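Local coordinates for Low molecular weight phosphotyrosine protein phosphatase (Vibrio cholerae, PDB 6U1P), which probably removes phosphate from phosphotyrosine in proteins, as a low molecular weight tyrosine phosphatase of a system that controls exopolysaccharide and biofilm formation, at residues G5-L9 with N36-R40; G48-P52 with V69-Q73; H83-M89 with K108-F112. One frame throughout, in Å; residues are numbered along the deposited sequence.

Contact 1: G5-L9 with N36-R40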
loop_
_atom_site.group_PDB
_atom_site.type_symbol
_atom_site.label_atom_id
_atom_site.label_comp_id
_atom_site.label_asym_id
_atom_site.label_seq_id
_atom_site.Cartn_x
_atom_site.Cartn_y
_atom_site.Cartn_z
ATOM N N GLY B 5 -23.201 -27.813 8.206
ATOM C CA GLY B 5 -23.725 -26.489 7.925
ATOM C C GLY B 5 -23.465 -25.982 6.520
ATOM O O GLY B 5 -22.965 -26.711 5.662
ATOM N N LEU B 6 -23.774 -24.708 6.297
ATOM C CA LEU B 6 -23.564 -24.081 5.001
ATOM C C LEU B 6 -22.095 -23.720 4.809
ATOM O O LEU B 6 -21.376 -23.414 5.765
ATOM C CB LEU B 6 -24.438 -22.833 4.864
ATOM C CG LEU B 6 -24.684 -22.287 3.455
ATOM C CD1 LEU B 6 -25.865 -22.985 2.794
ATOM C CD2 LEU B 6 -24.904 -20.783 3.504
ATOM N N SER B 7 -21.654 -23.747 3.552
ATOM C CA SER B 7 -20.268 -23.482 3.199
ATOM C C SER B 7 -20.218 -22.348 2.180
ATOM O O SER B 7 -20.879 -22.407 1.137
ATOM C CB SER B 7 -19.602 -24.740 2.641
ATOM O OG SER B 7 -18.211 -24.531 2.438
ATOM N N VAL B 8 -19.458 -21.303 2.506
ATOM C CA VAL B 8 -19.356 -20.104 1.685
ATOM C C VAL B 8 -17.882 -19.860 1.391
ATOM O O VAL B 8 -17.050 -19.888 2.303
ATOM C CB VAL B 8 -19.993 -18.890 2.398
ATOM C CG1 VAL B 8 -19.529 -17.580 1.799
ATOM C CG2 VAL B 8 -21.495 -18.989 2.347
ATOM N N LEU B 9 -17.559 -19.601 0.132
ATOM C CA LEU B 9 -16.205 -19.242 -0.258
ATOM C C LEU B 9 -16.207 -17.841 -0.868
ATOM O O LEU B 9 -17.107 -17.498 -1.641
ATOM C CB LEU B 9 -15.661 -20.277 -1.232
ATOM C CG LEU B 9 -14.317 -19.960 -1.869
ATOM C CD1 LEU B 9 -13.217 -19.977 -0.830
ATOM C CD2 LEU B 9 -14.059 -20.959 -3.003
ATOM N N ASN B 36 -25.213 -21.322 11.485
ATOM C CA ASN B 36 -24.358 -22.474 11.216
ATOM C C ASN B 36 -23.878 -22.428 9.766
ATOM O O ASN B 36 -24.276 -23.214 8.901
ATOM C CB ASN B 36 -25.098 -23.769 11.539
ATOM C CG ASN B 36 -24.264 -24.988 11.254
ATOM O OD1 ASN B 36 -24.767 -25.997 10.774
ATOM N ND2 ASN B 36 -22.969 -24.892 11.522
ATOM N N ILE B 37 -23.005 -21.461 9.513
ATOM C CA ILE B 37 -22.401 -21.256 8.203
ATOM C C ILE B 37 -20.902 -21.091 8.401
ATOM O O ILE B 37 -20.473 -20.264 9.212
ATOM C CB ILE B 37 -22.971 -20.011 7.495
ATOM C CG1 ILE B 37 -24.492 -20.110 7.324
ATOM C CG2 ILE B 37 -22.269 -19.807 6.156
ATOM C CD1 ILE B 37 -25.168 -18.775 7.026
ATOM N N GLN B 38 -20.106 -21.840 7.645
ATOM C CA GLN B 38 -18.671 -21.611 7.681
ATOM C C GLN B 38 -18.229 -20.925 6.393
ATOM O O GLN B 38 -18.893 -20.998 5.351
ATOM C CB GLN B 38 -17.874 -22.895 7.941
ATOM C CG GLN B 38 -18.151 -24.059 7.026
ATOM C CD GLN B 38 -17.168 -25.200 7.268
ATOM O OE1 GLN B 38 -16.516 -25.257 8.314
ATOM N NE2 GLN B 38 -17.059 -26.114 6.300
ATOM N N VAL B 39 -17.112 -20.210 6.496
ATOM C CA VAL B 39 -16.657 -19.354 5.416
ATOM C C VAL B 39 -15.151 -19.508 5.262
ATOM O O VAL B 39 -14.422 -19.609 6.249
ATOM C CB VAL B 39 -17.078 -17.886 5.681
ATOM C CG1 VAL B 39 -16.624 -17.425 7.055
ATOM C CG2 VAL B 39 -16.547 -16.949 4.585
ATOM N N ARG B 40 -14.687 -19.532 4.017
ATOM C CA ARG B 40 -13.269 -19.447 3.690
ATOM C C ARG B 40 -13.097 -18.476 2.532
ATOM O O ARG B 40 -14.066 -17.945 1.972
ATOM C CB ARG B 40 -12.631 -20.784 3.280
ATOM C CG ARG B 40 -12.851 -21.924 4.222
ATOM C CD ARG B 40 -12.287 -21.637 5.599
ATOM N NE ARG B 40 -13.371 -21.784 6.562
ATOM C CZ ARG B 40 -13.227 -21.953 7.873
ATOM N NH1 ARG B 40 -12.027 -21.979 8.434
ATOM N NH2 ARG B 40 -14.310 -22.085 8.623
#
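Leu-6 and Ile-37 stand flank to flank on one face of the sheet, aimed in the same direction. Leu-6 CB lies 3.7 Å from Ile-37 CG1, and Leu-6 CD2 rests 3.9 Å from Ile-37 CG2. The CG1 branch of Ile-37 sits beside its own backbone N (chi1 -58°), which brings it alongside Leu-6. Val-8, on the same face, meets its neighbours at a slant: CG2 approaches Ile-37 CG2 at 4.0 Å, and CG1 approaches Val-39 CG2 at 4.1 Å. These are the two flanking strands of a beta-alpha-beta unit, 6-12 and 37-43, joined by helix 18-32. Ile-37 packs on Ile-30 of that helix and Val-39 on Leu-26, while Val-8 and Ile-37 also touch Trp-152 of the second subunit. Four backbone hydrogen bonds hold the parallel strands in register, such as Gln-38 N to Leu-6 O at 2.8 Å. Ser-7, Leu-9, Gln-38 and Arg-40 occupy the other face. There Gln-38 CG comes 3.5 Å from Leu-6 O, and Leu-9 CD1 lies 3.6 Å from Arg-40 O. The hydroxyl of Ser-7 is hydrogen-bonded to His-83. Near the N-terminal ends of the strands, Asn-36 OD1 reaches Gly-5 CA at 3.1 Å.

Contact 2: G48-P52 with V69-Q73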
loop_
_atom_site.group_PDB
_atom_site.type_symbol
_atom_site.label_atom_id
_atom_site.label_comp_id
_atom_site.label_asym_id
_atom_site.label_seq_id
_atom_site.Cartn_x
_atom_site.Cartn_y
_atom_site.Cartn_z
ATOM N N GLY B 48 2.962 -16.067 -4.213
ATOM C CA GLY B 48 3.971 -16.724 -3.421
ATOM C C GLY B 48 3.768 -16.582 -1.935
ATOM O O GLY B 48 4.511 -17.176 -1.146
ATOM N N LYS B 49 2.743 -15.838 -1.531
ATOM C CA LYS B 49 2.624 -15.400 -0.154
ATOM C C LYS B 49 1.984 -16.485 0.705
ATOM O O LYS B 49 1.239 -17.346 0.226
ATOM C CB LYS B 49 1.809 -14.109 -0.073
ATOM C CG LYS B 49 2.630 -12.834 -0.179
ATOM C CD LYS B 49 2.762 -12.147 1.183
ATOM C CE LYS B 49 1.585 -11.201 1.457
ATOM N NZ LYS B 49 1.585 -10.655 2.851
ATOM N N THR B 50 2.275 -16.419 1.999
ATOM C CA THR B 50 1.753 -17.372 2.971
ATOM C C THR B 50 0.555 -16.825 3.739
ATOM O O THR B 50 -0.437 -17.539 3.913
ATOM C CB THR B 50 2.853 -17.773 3.963
ATOM O OG1 THR B 50 3.915 -18.437 3.262
ATOM C CG2 THR B 50 2.302 -18.681 5.065
ATOM N N MET B 51 0.608 -15.553 4.143
ATOM C CA MET B 51 -0.343 -14.830 4.972
ATOM C C MET B 51 -0.905 -13.642 4.207
ATOM O O MET B 51 -0.250 -13.119 3.306
ATOM C CB MET B 51 0.316 -14.300 6.258
ATOM C CG MET B 51 0.609 -15.330 7.329
ATOM S SD MET B 51 -0.901 -16.047 8.000
ATOM C CE MET B 51 -0.760 -17.693 7.314
ATOM N N PRO B 52 -2.091 -13.176 4.570
ATOM C CA PRO B 52 -2.668 -11.986 3.923
ATOM C C PRO B 52 -1.863 -10.725 4.219
ATOM O O PRO B 52 -0.969 -10.706 5.060
ATOM C CB PRO B 52 -4.066 -11.897 4.537
ATOM C CG PRO B 52 -4.374 -13.279 4.989
ATOM C CD PRO B 52 -3.059 -13.861 5.442
ATOM N N VAL B 69 -6.349 -15.545 10.991
ATOM C CA VAL B 69 -6.377 -15.642 9.534
ATOM C C VAL B 69 -5.875 -17.000 9.071
ATOM O O VAL B 69 -4.889 -17.541 9.593
ATOM C CB VAL B 69 -5.566 -14.526 8.843
ATOM C CG1 VAL B 69 -6.395 -13.297 8.780
ATOM C CG2 VAL B 69 -4.246 -14.251 9.573
ATOM N N ASN B 70 -6.561 -17.539 8.086
ATOM C CA ASN B 70 -6.074 -18.723 7.415
ATOM C C ASN B 70 -4.961 -18.393 6.421
ATOM O O ASN B 70 -4.855 -17.262 5.943
ATOM C CB ASN B 70 -7.228 -19.419 6.724
ATOM C CG ASN B 70 -8.108 -20.146 7.722
ATOM O OD1 ASN B 70 -7.666 -21.107 8.347
ATOM N ND2 ASN B 70 -9.323 -19.644 7.936
ATOM N N PRO B 71 -4.102 -19.363 6.134
ATOM C CA PRO B 71 -3.112 -19.186 5.070
ATOM C C PRO B 71 -3.788 -18.869 3.750
ATOM O O PRO B 71 -4.926 -19.265 3.499
ATOM C CB PRO B 71 -2.405 -20.547 5.009
ATOM C CG PRO B 71 -2.650 -21.175 6.350
ATOM C CD PRO B 71 -4.010 -20.691 6.761
ATOM N N VAL B 72 -3.075 -18.089 2.935
ATOM C CA VAL B 72 -3.453 -17.840 1.550
ATOM C C VAL B 72 -3.637 -19.159 0.801
ATOM O O VAL B 72 -2.814 -20.077 0.918
ATOM C CB VAL B 72 -2.361 -16.978 0.882
ATOM C CG1 VAL B 72 -2.635 -16.819 -0.631
ATOM C CG2 VAL B 72 -2.228 -15.625 1.588
ATOM N N GLN B 73 -4.682 -19.237 -0.027
ATOM C CA GLN B 73 -4.834 -20.419 -0.869
ATOM C C GLN B 73 -5.501 -20.055 -2.189
ATOM O O GLN B 73 -6.314 -19.128 -2.263
ATOM C CB GLN B 73 -5.643 -21.515 -0.160
ATOM C CG GLN B 73 -6.933 -21.005 0.415
ATOM C CD GLN B 73 -7.872 -22.122 0.847
ATOM O OE1 GLN B 73 -7.436 -23.242 1.147
ATOM N NE2 GLN B 73 -9.175 -21.824 0.869
#
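Val-72 meets the 48-52 loop with its whole side chain. Its CB faces that loop and lies 3.6 Å from Thr-50 O, with Lys-49 O almost as near. From CB the two methyls diverge. CG1 is anti to the backbone N (chi1 174°) and sits 4.0 Å from Lys-49 O. CG2 lies beside the backbone N and reaches 3.5 Å from Met-51 C, where it also approaches the ring of Pro-52. The valine therefore rests mainly on backbone. One hydrogen bond crosses the contact: Val-72 N donates to Thr-50 O at 2.9 Å. The bond is fairly straight (157° at the hydrogen), but the donor sits above the carbonyl plane, 36° out of it.

Met-51 adds a second layer of apolar contact. Its CB points away from 69-73, but the chain bends at chi2 and chi3 and swings the thioether back. SD passes 4.1 Å from Val-69 CG2, and the two side chains meet at an angle. The methyl CE ends against Pro-71, 3.6 Å from Pro-71 CA. Pro-52 fills in beside them, with CG 4.2 Å from Val-69 CB. Within the first loop, Lys-49 folds its NZ back to the carbonyl oxygens of Met-51 and Pro-52, in two weak hydrogen bonds.

No regular strand or helix takes part. The two loops lie before and after helix 54-62 in the chain. Val-72 also touches Asn-15 and Leu-16, and the backbone N of the next residue, Gln-73, is hydrogen-bonded to Asn-15 OD1. Asn-15 and Leu-16 lie between the predicted nucleophile Cys-12 and the predicted active-site Arg-18. That is the CX5R phosphate-binding loop of tyrosine phosphatases, and the paired loops 48-52 and 69-73 lie against it.

Contact 3: H83-M89 with K108-F112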
loop_
_atom_site.group_PDB
_atom_site.type_symbol
_atom_site.label_atom_id
_atom_site.label_comp_id
_atom_site.label_asym_id
_atom_site.label_seq_id
_atom_site.Cartn_x
_atom_site.Cartn_y
_atom_site.Cartn_z
ATOM N N HIS B 83 -18.471 -26.235 -1.789
ATOM C CA HIS B 83 -19.025 -24.996 -1.260
ATOM C C HIS B 83 -20.423 -24.740 -1.811
ATOM O O HIS B 83 -20.727 -25.027 -2.973
ATOM C CB HIS B 83 -18.122 -23.817 -1.606
ATOM C CG HIS B 83 -16.830 -23.801 -0.852
ATOM N ND1 HIS B 83 -16.769 -23.700 0.521
ATOM C CD2 HIS B 83 -15.548 -23.865 -1.281
ATOM C CE1 HIS B 83 -15.504 -23.688 0.906
ATOM N NE2 HIS B 83 -14.743 -23.787 -0.169
ATOM N N ASP B 84 -21.271 -24.155 -0.964
ATOM C CA ASP B 84 -22.648 -23.896 -1.370
ATOM C C ASP B 84 -22.777 -22.612 -2.179
ATOM O O ASP B 84 -23.453 -22.609 -3.215
ATOM C CB ASP B 84 -23.534 -23.858 -0.138
ATOM C CG ASP B 84 -23.327 -25.064 0.741
ATOM O OD1 ASP B 84 -23.210 -24.875 1.965
ATOM O OD2 ASP B 84 -23.292 -26.204 0.208
ATOM N N PHE B 85 -22.130 -21.517 -1.751
ATOM C CA PHE B 85 -22.048 -20.336 -2.601
ATOM C C PHE B 85 -20.654 -19.743 -2.554
ATOM O O PHE B 85 -19.934 -19.846 -1.559
ATOM C CB PHE B 85 -23.042 -19.220 -2.249
ATOM C CG PHE B 85 -24.351 -19.700 -1.712
ATOM C CD1 PHE B 85 -25.228 -20.405 -2.519
ATOM C CD2 PHE B 85 -24.730 -19.400 -0.418
ATOM C CE1 PHE B 85 -26.444 -20.842 -2.029
ATOM C CE2 PHE B 85 -25.946 -19.823 0.073
ATOM C CZ PHE B 85 -26.808 -20.545 -0.734
ATOM N N ILE B 86 -20.307 -19.082 -3.647
ATOM C CA ILE B 86 -18.964 -18.599 -3.904
ATOM C C ILE B 86 -19.096 -17.181 -4.433
ATOM O O ILE B 86 -19.784 -16.959 -5.437
ATOM C CB ILE B 86 -18.221 -19.502 -4.901
ATOM C CG1 ILE B 86 -18.051 -20.902 -4.294
ATOM C CG2 ILE B 86 -16.884 -18.877 -5.295
ATOM C CD1 ILE B 86 -18.129 -22.022 -5.296
ATOM N N TYR B 87 -18.484 -16.217 -3.738
ATOM C CA TYR B 87 -18.644 -14.801 -4.053
ATOM C C TYR B 87 -17.344 -14.200 -4.585
ATOM O O TYR B 87 -16.277 -14.351 -3.971
ATOM C CB TYR B 87 -19.118 -14.018 -2.824
ATOM C CG TYR B 87 -20.469 -14.451 -2.305
ATOM C CD1 TYR B 87 -20.575 -15.451 -1.340
ATOM C CD2 TYR B 87 -21.644 -13.864 -2.781
ATOM C CE1 TYR B 87 -21.817 -15.853 -0.864
ATOM C CE2 TYR B 87 -22.883 -14.251 -2.307
ATOM C CZ TYR B 87 -22.961 -15.244 -1.350
ATOM O OH TYR B 87 -24.183 -15.646 -0.884
ATOM N N ALA B 88 -17.466 -13.477 -5.697
ATOM C CA ALA B 88 -16.375 -12.784 -6.364
ATOM C C ALA B 88 -16.381 -11.301 -6.012
ATOM O O ALA B 88 -17.446 -10.679 -5.960
ATOM C CB ALA B 88 -16.499 -12.955 -7.883
ATOM N N MET B 89 -15.176 -10.741 -5.780
ATOM C CA MET B 89 -15.022 -9.343 -5.372
ATOM C C MET B 89 -15.216 -8.356 -6.518
ATOM O O MET B 89 -15.697 -7.235 -6.300
ATOM C CB MET B 89 -13.639 -9.131 -4.748
ATOM C CG MET B 89 -13.488 -9.764 -3.392
ATOM S SD MET B 89 -14.568 -9.037 -2.139
ATOM C CE MET B 89 -15.218 -10.539 -1.423
ATOM N N LYS B 108 -23.785 -21.167 -8.556
ATOM C CA LYS B 108 -23.298 -20.790 -7.233
ATOM C C LYS B 108 -22.390 -19.568 -7.269
ATOM O O LYS B 108 -21.938 -19.128 -6.210
ATOM C CB LYS B 108 -22.565 -21.973 -6.574
ATOM C CG LYS B 108 -23.234 -23.338 -6.825
ATOM C CD LYS B 108 -23.100 -24.288 -5.635
ATOM C CE LYS B 108 -22.084 -25.403 -5.873
ATOM N NZ LYS B 108 -22.052 -26.422 -4.765
ATOM N N LEU B 109 -22.118 -19.013 -8.449
ATOM C CA LEU B 109 -21.184 -17.906 -8.609
ATOM C C LEU B 109 -21.943 -16.587 -8.636
ATOM O O LEU B 109 -22.974 -16.468 -9.303
ATOM C CB LEU B 109 -20.377 -18.063 -9.900
ATOM C CG LEU B 109 -19.065 -18.843 -9.843
ATOM C CD1 LEU B 109 -19.194 -20.109 -9.012
ATOM C CD2 LEU B 109 -18.595 -19.177 -11.246
ATOM N N ALA B 110 -21.413 -15.590 -7.932
ATOM C CA ALA B 110 -22.040 -14.276 -7.883
ATOM C C ALA B 110 -21.032 -13.261 -7.351
ATOM O O ALA B 110 -20.027 -13.624 -6.733
ATOM C CB ALA B 110 -23.312 -14.290 -7.027
ATOM N N LEU B 111 -21.304 -11.983 -7.623
ATOM C CA LEU B 111 -20.473 -10.909 -7.097
ATOM C C LEU B 111 -20.780 -10.665 -5.624
ATOM O O LEU B 111 -21.937 -10.747 -5.193
ATOM C CB LEU B 111 -20.665 -9.636 -7.925
ATOM C CG LEU B 111 -20.112 -9.754 -9.354
ATOM C CD1 LEU B 111 -20.682 -8.714 -10.320
ATOM C CD2 LEU B 111 -18.593 -9.670 -9.325
ATOM N N PHE B 112 -19.722 -10.381 -4.854
ATOM C CA PHE B 112 -19.846 -10.201 -3.407
ATOM C C PHE B 112 -20.860 -9.126 -3.056
ATOM O O PHE B 112 -21.606 -9.267 -2.076
ATOM C CB PHE B 112 -18.493 -9.847 -2.791
ATOM C CG PHE B 112 -18.523 -9.720 -1.287
ATOM C CD1 PHE B 112 -18.482 -10.848 -0.475
ATOM C CD2 PHE B 112 -18.582 -8.470 -0.681
ATOM C CE1 PHE B 112 -18.488 -10.735 0.918
ATOM C CE2 PHE B 112 -18.591 -8.346 0.717
ATOM C CZ PHE B 112 -18.548 -9.484 1.516
#
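The ring of Phe-112 has the methyl of Met-89 over one face, with CE 3.4 Å from Phe-112 CG. At its edge is Tyr-87, whose CB lies 4.0 Å from Phe-112 CD1. Met-89 SD is 4.6 Å from the ring centroid, a Met-aromatic contact, with the sulfur 30° off the ring normal. The phenyl group gets there because its CG is anti to the backbone N (chi1 -177°), which lays it beside the methionine. The Tyr-87 ring has Leu-111 O at its edge, in plane, 4.0 Å from CD2. The hydroxyl of Tyr-87 is hydrogen-bonded to Trp-152 of the second subunit, and Leu-148 of that subunit packs on both Tyr-87 and Phe-112. At the far end, Lys-108 runs past the carbonyl of Asp-84, and its NZ donates to His-83 O at 2.6 Å. Between these ends, backbone hydrogen bonds join the parallel strands, among them Ile-86 N to Lys-108 O at 3.0 Å and Ala-88 N to Ala-110 O at 2.8 Å. Met-89 touches predicted nucleophile Cys-12 and predicted active-site Arg-18. This is the second beta-alpha-beta unit, strand 85-88, helix 91-100 and strand 109-111, of the parallel 2-1-3-4 sheet of low molecular weight tyrosine phosphatases.

In the fold
Contacts 1 and 3 are partly buried and belong to one parallel sheet. Contact 2 lies at the surface and joins two loops. Strands 6-12 and 85-88 are neighbours at the middle of the sheet. Contact 1 adds strand 37-43 on one edge and contact 3 adds strand 109-111 on the other. They meet where Ser-7 probably hydrogen-bonds to Asp-84 and His-83, and both touch the second subunit. Both are held by backbone hydrogen bonds; contact 1 adds aliphatic branches, contact 3 aromatic rings, a methionine and a lysine. Contact 2 has one backbone hydrogen bond; the rest is van der Waals contact with side chains and backbone. It reaches contact 1 through Arg-40 and Asn-70, but stays about 6 Å from contact 3 at the nearest atoms.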